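Local coordinates for protein Crov588 (Cafeteriavirus, PDB 6NYR) that is of unknown function but folds as a circular leucine-rich repeat solenoid built largely of FNIP repeats, at residues Asp34-Gly39 / His48-Asn53; Glu40-Glu45 / Ile57-Thr62; Lys67-Leu72 / Ile79-Tyr84. All blocks are in the same frame, centred on the assembly; numbering follows the deposited sequence.

Interaction 1: Asp34-Gly39 / His48-Asn53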
loop_
_atom_site.group_PDB
_atom_site.type_symbol
_atom_site.label_atom_id
_atom_site.label_comp_id
_atom_site.label_asym_id
_atom_site.label_seq_id
_atom_site.Cartn_x
_atom_site.Cartn_y
_atom_site.Cartn_z
ATOM N N ASP A 34 -4.187 5.645 25.599
ATOM C CA ASP A 34 -3.004 6.435 25.899
ATOM C C ASP A 34 -2.986 7.783 25.201
ATOM O O ASP A 34 -2.397 8.737 25.722
ATOM C CB ASP A 34 -1.738 5.690 25.443
ATOM C CG ASP A 34 -1.233 4.705 26.456
ATOM O OD1 ASP A 34 -1.311 5.003 27.667
ATOM O OD2 ASP A 34 -0.732 3.634 26.042
ATOM N N THR A 35 -3.617 7.877 24.036
ATOM C CA THR A 35 -3.464 9.029 23.169
ATOM C C THR A 35 -4.824 9.537 22.718
ATOM O O THR A 35 -5.811 8.800 22.686
ATOM C CB THR A 35 -2.623 8.679 21.935
ATOM O OG1 THR A 35 -3.479 8.155 20.914
ATOM C CG2 THR A 35 -1.579 7.624 22.278
ATOM N N ILE A 36 -4.853 10.818 22.367
ATOM C CA ILE A 36 -5.988 11.427 21.689
ATOM C C ILE A 36 -5.489 11.941 20.348
ATOM O O ILE A 36 -4.444 12.598 20.280
ATOM C CB ILE A 36 -6.616 12.570 22.505
ATOM C CG1 ILE A 36 -7.260 12.029 23.778
ATOM C CG2 ILE A 36 -7.644 13.309 21.653
ATOM C CD1 ILE A 36 -7.726 13.110 24.731
ATOM N N GLU A 37 -6.228 11.643 19.286
ATOM C CA GLU A 37 -5.959 12.189 17.962
ATOM C C GLU A 37 -7.089 13.140 17.593
ATOM O O GLU A 37 -8.247 12.722 17.489
ATOM C CB GLU A 37 -5.827 11.083 16.917
ATOM C CG GLU A 37 -4.537 10.288 17.005
ATOM C CD GLU A 37 -4.397 9.286 15.875
ATOM O OE1 GLU A 37 -5.365 9.127 15.100
ATOM O OE2 GLU A 37 -3.319 8.665 15.757
ATOM N N PHE A 38 -6.755 14.411 17.422
ATOM C CA PHE A 38 -7.695 15.409 16.940
ATOM C C PHE A 38 -7.527 15.592 15.436
ATOM O O PHE A 38 -6.498 15.239 14.851
ATOM C CB PHE A 38 -7.488 16.741 17.661
ATOM C CG PHE A 38 -7.943 16.731 19.095
ATOM C CD1 PHE A 38 -9.294 16.779 19.408
ATOM C CD2 PHE A 38 -7.024 16.680 20.129
ATOM C CE1 PHE A 38 -9.717 16.775 20.725
ATOM C CE2 PHE A 38 -7.442 16.675 21.450
ATOM C CZ PHE A 38 -8.790 16.721 21.747
ATOM N N GLY A 39 -8.564 16.142 14.810
ATOM C CA GLY A 39 -8.601 16.240 13.366
ATOM C C GLY A 39 -8.531 17.652 12.827
ATOM O O GLY A 39 -8.008 18.556 13.486
ATOM N N HIS A 48 -8.457 22.400 30.940
ATOM C CA HIS A 48 -8.805 21.599 32.105
ATOM C C HIS A 48 -9.735 20.442 31.769
ATOM O O HIS A 48 -10.414 19.920 32.660
ATOM C CB HIS A 48 -9.439 22.477 33.183
ATOM C CG HIS A 48 -8.550 23.579 33.663
ATOM N ND1 HIS A 48 -8.540 24.834 33.094
ATOM C CD2 HIS A 48 -7.636 23.610 34.660
ATOM C CE1 HIS A 48 -7.659 25.592 33.723
ATOM N NE2 HIS A 48 -7.098 24.874 34.678
ATOM N N LEU A 49 -9.768 20.021 30.507
ATOM C CA LEU A 49 -10.762 19.068 30.030
ATOM C C LEU A 49 -10.129 17.757 29.585
ATOM O O LEU A 49 -10.720 17.027 28.781
ATOM C CB LEU A 49 -11.560 19.688 28.883
ATOM C CG LEU A 49 -12.047 21.115 29.138
ATOM C CD1 LEU A 49 -12.618 21.733 27.873
ATOM C CD2 LEU A 49 -13.089 21.120 30.253
ATOM N N ILE A 50 -8.944 17.444 30.096
ATOM C CA ILE A 50 -8.218 16.249 29.679
ATOM C C ILE A 50 -7.817 15.437 30.904
ATOM O O ILE A 50 -7.001 15.908 31.711
ATOM C CB ILE A 50 -6.968 16.614 28.859
ATOM C CG1 ILE A 50 -7.331 17.455 27.638
ATOM C CG2 ILE A 50 -6.225 15.351 28.438
ATOM C CD1 ILE A 50 -8.079 16.695 26.570
ATOM N N PRO A 51 -8.364 14.239 31.106
ATOM C CA PRO A 51 -7.930 13.424 32.247
ATOM C C PRO A 51 -6.464 13.040 32.082
ATOM O O PRO A 51 -5.875 13.146 31.004
ATOM C CB PRO A 51 -8.853 12.202 32.214
ATOM C CG PRO A 51 -9.398 12.157 30.824
ATOM C CD PRO A 51 -9.426 13.578 30.317
ATOM N N SER A 52 -5.877 12.568 33.177
ATOM C CA SER A 52 -4.439 12.344 33.231
ATOM C C SER A 52 -4.027 10.961 32.753
ATOM O O SER A 52 -2.841 10.627 32.827
ATOM C CB SER A 52 -3.928 12.563 34.660
ATOM O OG SER A 52 -4.562 11.682 35.566
ATOM N N ASN A 53 -4.968 10.148 32.270
ATOM C CA ASN A 53 -4.593 8.869 31.681
ATOM C C ASN A 53 -4.004 9.016 30.280
ATOM O O ASN A 53 -3.230 8.152 29.851
ATOM C CB ASN A 53 -5.810 7.941 31.625
ATOM C CG ASN A 53 -6.963 8.539 30.840
ATOM O OD1 ASN A 53 -7.107 9.760 30.756
ATOM N ND2 ASN A 53 -7.792 7.677 30.260
#

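Interaction 2: Glu40-Glu45 / Ile57-Thr62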
loop_
_atom_site.group_PDB
_atom_site.type_symbol
_atom_site.label_atom_id
_atom_site.label_comp_id
_atom_site.label_asym_id
_atom_site.label_seq_id
_atom_site.Cartn_x
_atom_site.Cartn_y
_atom_site.Cartn_z
ATOM N N GLU A 40 -9.069 17.851 11.622
ATOM C CA GLU A 40 -8.952 19.143 10.961
ATOM C C GLU A 40 -9.773 20.206 11.680
ATOM O O GLU A 40 -9.272 21.294 11.983
ATOM C CB GLU A 40 -9.414 19.025 9.506
ATOM C CG GLU A 40 -9.011 20.191 8.617
ATOM C CD GLU A 40 -9.497 20.039 7.184
ATOM O OE1 GLU A 40 -10.445 19.258 6.946
ATOM O OE2 GLU A 40 -8.930 20.705 6.290
ATOM N N LYS A 41 -11.033 19.902 11.979
ATOM C CA LYS A 41 -11.984 20.932 12.369
ATOM C C LYS A 41 -11.979 21.257 13.855
ATOM O O LYS A 41 -12.535 22.293 14.240
ATOM C CB LYS A 41 -13.399 20.514 11.950
ATOM C CG LYS A 41 -13.618 20.477 10.442
ATOM C CD LYS A 41 -13.615 21.883 9.850
ATOM C CE LYS A 41 -13.974 21.871 8.368
ATOM N NZ LYS A 41 -14.080 23.250 7.808
ATOM N N PHE A 42 -11.388 20.413 14.699
ATOM C CA PHE A 42 -11.463 20.649 16.135
ATOM C C PHE A 42 -10.762 21.951 16.505
ATOM O O PHE A 42 -9.591 22.164 16.176
ATOM C CB PHE A 42 -10.842 19.484 16.909
ATOM C CG PHE A 42 -10.814 19.701 18.394
ATOM C CD1 PHE A 42 -11.972 19.585 19.144
ATOM C CD2 PHE A 42 -9.632 20.024 19.039
ATOM C CE1 PHE A 42 -11.953 19.790 20.512
ATOM C CE2 PHE A 42 -9.606 20.226 20.407
ATOM C CZ PHE A 42 -10.769 20.109 21.143
ATOM N N ASN A 43 -11.488 22.826 17.208
ATOM C CA ASN A 43 -10.955 24.104 17.667
ATOM C C ASN A 43 -11.723 24.515 18.927
ATOM O O ASN A 43 -12.545 25.430 18.931
ATOM C CB ASN A 43 -11.051 25.166 16.569
ATOM C CG ASN A 43 -10.250 26.413 16.887
ATOM O OD1 ASN A 43 -9.322 26.379 17.694
ATOM N ND2 ASN A 43 -10.604 27.522 16.254
ATOM N N GLN A 44 -11.442 23.824 20.031
ATOM C CA GLN A 44 -12.086 24.095 21.310
ATOM C C GLN A 44 -11.036 24.021 22.413
ATOM O O GLN A 44 -9.985 23.393 22.253
ATOM C CB GLN A 44 -13.221 23.101 21.590
ATOM C CG GLN A 44 -14.325 23.088 20.541
ATOM C CD GLN A 44 -15.116 24.377 20.482
ATOM O OE1 GLN A 44 -15.205 25.110 21.467
ATOM N NE2 GLN A 44 -15.693 24.662 19.320
ATOM N N GLU A 45 -11.331 24.669 23.540
ATOM C CA GLU A 45 -10.438 24.628 24.692
ATOM C C GLU A 45 -10.142 23.187 25.088
ATOM O O GLU A 45 -10.984 22.296 24.944
ATOM C CB GLU A 45 -11.065 25.363 25.880
ATOM C CG GLU A 45 -11.387 26.829 25.638
ATOM C CD GLU A 45 -10.147 27.697 25.571
ATOM O OE1 GLU A 45 -9.137 27.346 26.219
ATOM O OE2 GLU A 45 -10.180 28.727 24.865
ATOM N N ILE A 57 -1.096 13.718 22.792
ATOM C CA ILE A 57 -2.125 14.501 22.113
ATOM C C ILE A 57 -1.588 14.836 20.727
ATOM O O ILE A 57 -0.697 15.683 20.585
ATOM C CB ILE A 57 -2.500 15.772 22.889
ATOM C CG1 ILE A 57 -3.136 15.394 24.234
ATOM C CG2 ILE A 57 -3.452 16.635 22.075
ATOM C CD1 ILE A 57 -3.500 16.572 25.113
ATOM N N LYS A 58 -2.131 14.177 19.709
ATOM C CA LYS A 58 -1.720 14.352 18.322
ATOM C C LYS A 58 -2.815 15.108 17.586
ATOM O O LYS A 58 -3.977 14.693 17.602
ATOM C CB LYS A 58 -1.454 12.990 17.669
ATOM C CG LYS A 58 -0.724 13.054 16.335
ATOM C CD LYS A 58 -1.680 13.212 15.167
ATOM C CE LYS A 58 -0.948 13.095 13.833
ATOM N NZ LYS A 58 -0.713 11.681 13.423
ATOM N N PHE A 59 -2.452 16.229 16.959
ATOM C CA PHE A 59 -3.450 17.116 16.372
ATOM C C PHE A 59 -3.663 16.921 14.876
ATOM O O PHE A 59 -4.754 17.218 14.383
ATOM C CB PHE A 59 -3.073 18.584 16.626
ATOM C CG PHE A 59 -3.612 19.136 17.917
ATOM C CD1 PHE A 59 -4.915 19.594 17.997
ATOM C CD2 PHE A 59 -2.813 19.202 19.047
ATOM C CE1 PHE A 59 -5.416 20.097 19.180
ATOM C CE2 PHE A 59 -3.311 19.708 20.233
ATOM C CZ PHE A 59 -4.613 20.156 20.298
ATOM N N GLY A 60 -2.677 16.433 14.136
ATOM C CA GLY A 60 -2.856 16.285 12.702
ATOM C C GLY A 60 -2.544 17.565 11.957
ATOM O O GLY A 60 -3.061 18.632 12.301
ATOM N N TRP A 61 -1.729 17.458 10.904
ATOM C CA TRP A 61 -1.000 18.621 10.413
ATOM C C TRP A 61 -1.893 19.730 9.870
ATOM O O TRP A 61 -1.453 20.883 9.835
ATOM C CB TRP A 61 0.021 18.182 9.353
ATOM C CG TRP A 61 -0.542 17.672 8.059
ATOM C CD1 TRP A 61 -1.113 16.453 7.827
ATOM C CD2 TRP A 61 -0.555 18.364 6.805
ATOM N NE1 TRP A 61 -1.492 16.350 6.509
ATOM C CE2 TRP A 61 -1.160 17.510 5.859
ATOM C CE3 TRP A 61 -0.118 19.627 6.391
ATOM C CZ2 TRP A 61 -1.343 17.880 4.527
ATOM C CZ3 TRP A 61 -0.301 19.993 5.068
ATOM C CH2 TRP A 61 -0.907 19.122 4.152
ATOM N N THR A 62 -3.127 19.433 9.465
ATOM C CA THR A 62 -4.008 20.464 8.927
ATOM C C THR A 62 -4.980 21.010 9.971
ATOM O O THR A 62 -5.904 21.752 9.617
ATOM C CB THR A 62 -4.798 19.941 7.721
ATOM O OG1 THR A 62 -5.645 18.858 8.125
ATOM C CG2 THR A 62 -3.858 19.468 6.622
#

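Interaction 3: Lys67-Leu72 / Ile79-Tyr84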
loop_
_atom_site.group_PDB
_atom_site.type_symbol
_atom_site.label_atom_id
_atom_site.label_comp_id
_atom_site.label_asym_id
_atom_site.label_seq_id
_atom_site.Cartn_x
_atom_site.Cartn_y
_atom_site.Cartn_z
ATOM N N LYS A 67 -6.068 27.645 20.163
ATOM C CA LYS A 67 -6.488 28.127 21.469
ATOM C C LYS A 67 -5.269 28.267 22.374
ATOM O O LYS A 67 -4.308 27.500 22.265
ATOM C CB LYS A 67 -7.500 27.176 22.121
ATOM C CG LYS A 67 -8.779 26.969 21.332
ATOM C CD LYS A 67 -9.504 28.280 21.086
ATOM C CE LYS A 67 -10.875 28.042 20.476
ATOM N NZ LYS A 67 -11.512 29.311 20.026
ATOM N N ASP A 68 -5.311 29.250 23.273
ATOM C CA ASP A 68 -4.281 29.341 24.302
ATOM C C ASP A 68 -4.321 28.087 25.164
ATOM O O ASP A 68 -5.393 27.635 25.575
ATOM C CB ASP A 68 -4.474 30.591 25.156
ATOM C CG ASP A 68 -4.229 31.867 24.375
ATOM O OD1 ASP A 68 -4.819 32.023 23.285
ATOM O OD2 ASP A 68 -3.440 32.714 24.852
ATOM N N VAL A 69 -3.151 27.509 25.409
ATOM C CA VAL A 69 -3.017 26.239 26.112
ATOM C C VAL A 69 -1.957 26.427 27.188
ATOM O O VAL A 69 -0.767 26.548 26.875
ATOM C CB VAL A 69 -2.637 25.096 25.162
ATOM C CG1 VAL A 69 -2.470 23.796 25.924
ATOM C CG2 VAL A 69 -3.686 24.944 24.061
ATOM N N ASN A 70 -2.382 26.461 28.451
ATOM C CA ASN A 70 -1.459 26.716 29.544
ATOM C C ASN A 70 -1.554 25.738 30.707
ATOM O O ASN A 70 -0.792 25.884 31.671
ATOM C CB ASN A 70 -1.663 28.143 30.082
ATOM C CG ASN A 70 -1.095 29.200 29.160
ATOM O OD1 ASN A 70 0.076 29.564 29.266
ATOM N ND2 ASN A 70 -1.920 29.691 28.241
ATOM N N PHE A 71 -2.456 24.759 30.661
ATOM C CA PHE A 71 -2.651 23.851 31.782
ATOM C C PHE A 71 -2.760 22.405 31.302
ATOM O O PHE A 71 -3.735 21.702 31.556
ATOM C CB PHE A 71 -3.881 24.261 32.592
ATOM C CG PHE A 71 -3.693 25.533 33.362
ATOM C CD1 PHE A 71 -2.856 25.561 34.464
ATOM C CD2 PHE A 71 -4.334 26.700 32.985
ATOM C CE1 PHE A 71 -2.663 26.722 35.178
ATOM C CE2 PHE A 71 -4.145 27.871 33.697
ATOM C CZ PHE A 71 -3.307 27.880 34.796
ATOM N N LEU A 72 -1.726 21.939 30.606
ATOM C CA LEU A 72 -1.688 20.536 30.237
ATOM C C LEU A 72 -1.461 19.669 31.472
ATOM O O LEU A 72 -0.824 20.086 32.446
ATOM C CB LEU A 72 -0.565 20.254 29.237
ATOM C CG LEU A 72 -0.730 20.638 27.769
ATOM C CD1 LEU A 72 -2.080 20.290 27.221
ATOM C CD2 LEU A 72 -0.431 22.132 27.652
ATOM N N ILE A 79 3.040 15.928 22.760
ATOM C CA ILE A 79 1.990 16.708 22.119
ATOM C C ILE A 79 2.536 17.267 20.813
ATOM O O ILE A 79 3.657 17.784 20.755
ATOM C CB ILE A 79 1.459 17.843 23.023
ATOM C CG1 ILE A 79 0.240 18.489 22.348
ATOM C CG2 ILE A 79 2.536 18.887 23.269
ATOM C CD1 ILE A 79 -0.587 19.349 23.256
ATOM N N TYR A 80 1.724 17.166 19.763
ATOM C CA TYR A 80 2.101 17.583 18.418
ATOM C C TYR A 80 1.037 18.531 17.890
ATOM O O TYR A 80 -0.134 18.153 17.782
ATOM C CB TYR A 80 2.251 16.366 17.504
ATOM C CG TYR A 80 3.097 15.265 18.112
ATOM C CD1 TYR A 80 4.457 15.187 17.850
ATOM C CD2 TYR A 80 2.539 14.310 18.952
ATOM C CE1 TYR A 80 5.235 14.190 18.400
ATOM C CE2 TYR A 80 3.312 13.306 19.511
ATOM C CZ TYR A 80 4.661 13.250 19.232
ATOM O OH TYR A 80 5.438 12.257 19.783
ATOM N N TYR A 81 1.440 19.758 17.572
ATOM C CA TYR A 81 0.515 20.784 17.118
ATOM C C TYR A 81 0.534 20.903 15.595
ATOM O O TYR A 81 1.441 20.416 14.913
ATOM C CB TYR A 81 0.846 22.138 17.758
ATOM C CG TYR A 81 0.532 22.239 19.234
ATOM C CD1 TYR A 81 -0.779 22.371 19.673
ATOM C CD2 TYR A 81 1.543 22.221 20.185
ATOM C CE1 TYR A 81 -1.076 22.477 21.018
ATOM C CE2 TYR A 81 1.254 22.322 21.536
ATOM C CZ TYR A 81 -0.058 22.453 21.944
ATOM O OH TYR A 81 -0.359 22.556 23.284
ATOM N N GLY A 82 -0.480 21.601 15.071
ATOM C CA GLY A 82 -0.754 21.643 13.660
ATOM C C GLY A 82 -0.472 22.989 13.024
ATOM O O GLY A 82 0.284 23.816 13.552
ATOM N N ILE A 83 -1.128 23.230 11.888
ATOM C CA ILE A 83 -0.713 24.294 10.982
ATOM C C ILE A 83 -1.121 25.675 11.473
ATOM O O ILE A 83 -0.436 26.663 11.179
ATOM C CB ILE A 83 -1.287 24.015 9.582
ATOM C CG1 ILE A 83 -0.682 24.962 8.542
ATOM C CG2 ILE A 83 -2.810 24.177 9.586
ATOM C CD1 ILE A 83 0.742 24.620 8.173
ATOM N N TYR A 84 -2.222 25.783 12.205
ATOM C CA TYR A 84 -2.757 27.080 12.591
ATOM C C TYR A 84 -2.410 27.475 14.023
ATOM O O TYR A 84 -2.791 28.567 14.459
ATOM C CB TYR A 84 -4.282 27.078 12.408
ATOM C CG TYR A 84 -4.759 27.263 10.981
ATOM C CD1 TYR A 84 -4.286 28.312 10.196
ATOM C CD2 TYR A 84 -5.689 26.396 10.422
ATOM C CE1 TYR A 84 -4.727 28.491 8.894
ATOM C CE2 TYR A 84 -6.133 26.567 9.114
ATOM C CZ TYR A 84 -5.649 27.612 8.361
ATOM O OH TYR A 84 -6.092 27.780 7.069
#

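Interaction 1: Asp34-Gly39 / His48-Asn53
Ile50 and Ile36 meet inside one coil of a leucine-rich repeat solenoid, a fold in which each short strand faces the returning loop of its own coil across a hydrophobic interior. Here strand 35-37 lies on one side and the loop at 48-53 on the other, and residues 50-53 run nearly antiparallel to residues 34-36, 157° apart end to end. At the start of the loop, the ring of His48 meets that of Phe71 in the next coil. Ile50 makes the approach to the strand. Its side chain and that of Ile36 come tip to tip, CD1 of Ile36 lying 4.0 Å from CD1 of Ile50. The branch of Ile36 is extended (chi2 172°), which carries its CD1 out into the interior, whereas that of Ile50 is folded back (chi2 -70°). The other branch of Ile36 is turned along its own segment, with CG2 resting 3.4 Å above one face of the Phe38 ring, toward the rim. Pro51 then packs on Tyr25 and Leu28, linking the loop to helix 25-28. Asn53 brings the chain back beside Asp34, where the CA atoms of the two residues are 6.5 Å apart. Their side chains have polar partners elsewhere: ND2 of Asn53 is bonded to the carbonyl of Leu28, and OD1 of Asp34 forms a salt bridge with Lys55. What remains between these two residues is a loose backbone approach, with Asp34 O 4.3 Å from Asn53 O.

Interaction 2: Glu40-Glu45 / Ile57-Thr62
An aromatic edge contact between Phe42 and Phe59, with a second and more open touch of Glu40 on Thr62, joins consecutive coils of the solenoid where the chain leaves strands 35-37 and 56-58. The two rings meet rim to rim rather than face to face: CD2 of Phe42 is 4.2 Å from CE1 of Phe59, each atom lying near the plane of the other ring. Phe42 reaches inward because its CG stands anti to the backbone N (chi1 177°), and one of its faces has the backbone N of Gln44 above its centre. At the turn, the aliphatic part of Glu40 does the touching. Its CG lies 3.6 Å from Thr62 O and 3.7 Å from Thr62 OG1, the two side chains crossing at a slant, while the carboxylate stays farther off, with OE2 4.2 Å from the same hydroxyl. Thr62 in turn lays its CG2 over the centre of one face of the Trp61 ring. Other rings adjoin the pair: Phe42 stacks on Phe38 and Phe59 on Phe65. Strand 56-58 itself is held between strands 35-37 and 78-80, and Phe59 also packs against Ile79 of the latter.

Interaction 3: Lys67-Leu72 / Ile79-Tyr84
Tyr81 points its hydroxyl end at Val69 in a contact between two coils of the leucine-rich repeat solenoid: the loop at 67-72, which closes the coil begun by strand 56-58, meets strand 78-80 that follows it and the residues just beyond. Polar bonds join neighbouring residues of both segments to other parts of the chain. In the loop, OD1 of Asp47 accepts bonds from the backbone N atoms of both Asn70 and Phe71, while Asn70 OD1 is bonded to Asn94; on the strand side, the carbonyl of Tyr81 receives Lys103.

Around the Tyr81 ring, Ile79 CG1 lies 3.9 Å above one face, displaced toward the rim, and the surroundings add a cation-pi contact with Lys85, an edge-to-face one with His87 and a meeting with Phe59 of the previous coil.

Across the two segments the contact is almost wholly one of van der Waals packing. Its closest element sets a hydroxyl oxygen against the branched end of Val69: Tyr81 OH is 3.6 Å from Val69 CG1 and 4.2 Å from Val69 CG2, the two side chains arriving from opposite directions. Val69 offers CG1 because that methyl stands anti to its backbone N (chi1 179°). Purely aliphatic packing is sparser, Leu72 CD1 approaching Ile79 CD1 at 4.3 Å. Leu72 CD2 also comes within 4.4 Å of Tyr81 OH.

Overall arrangement
Interaction 1 sets a strand against the loop that follows it in the same coil, whereas interactions 2 and 3 both join a loop to the strand that comes after it, or to the residues just beyond, and so run from one coil to the next. Strands 35-37, 56-58 and 78-80 lie side by side and parallel, and probable hydrogen bonds such as Phe38 N to Lys58 O and Ile57 O to Tyr80 N join them. Interaction 3 is the most buried; the other two mix interior residues with partly exposed ones. Their chemistry follows: aliphatic tips in interaction 1, ring edges plus a glutamate at a turn in interaction 2, and a tyrosine hydroxyl among methyls in interaction 3.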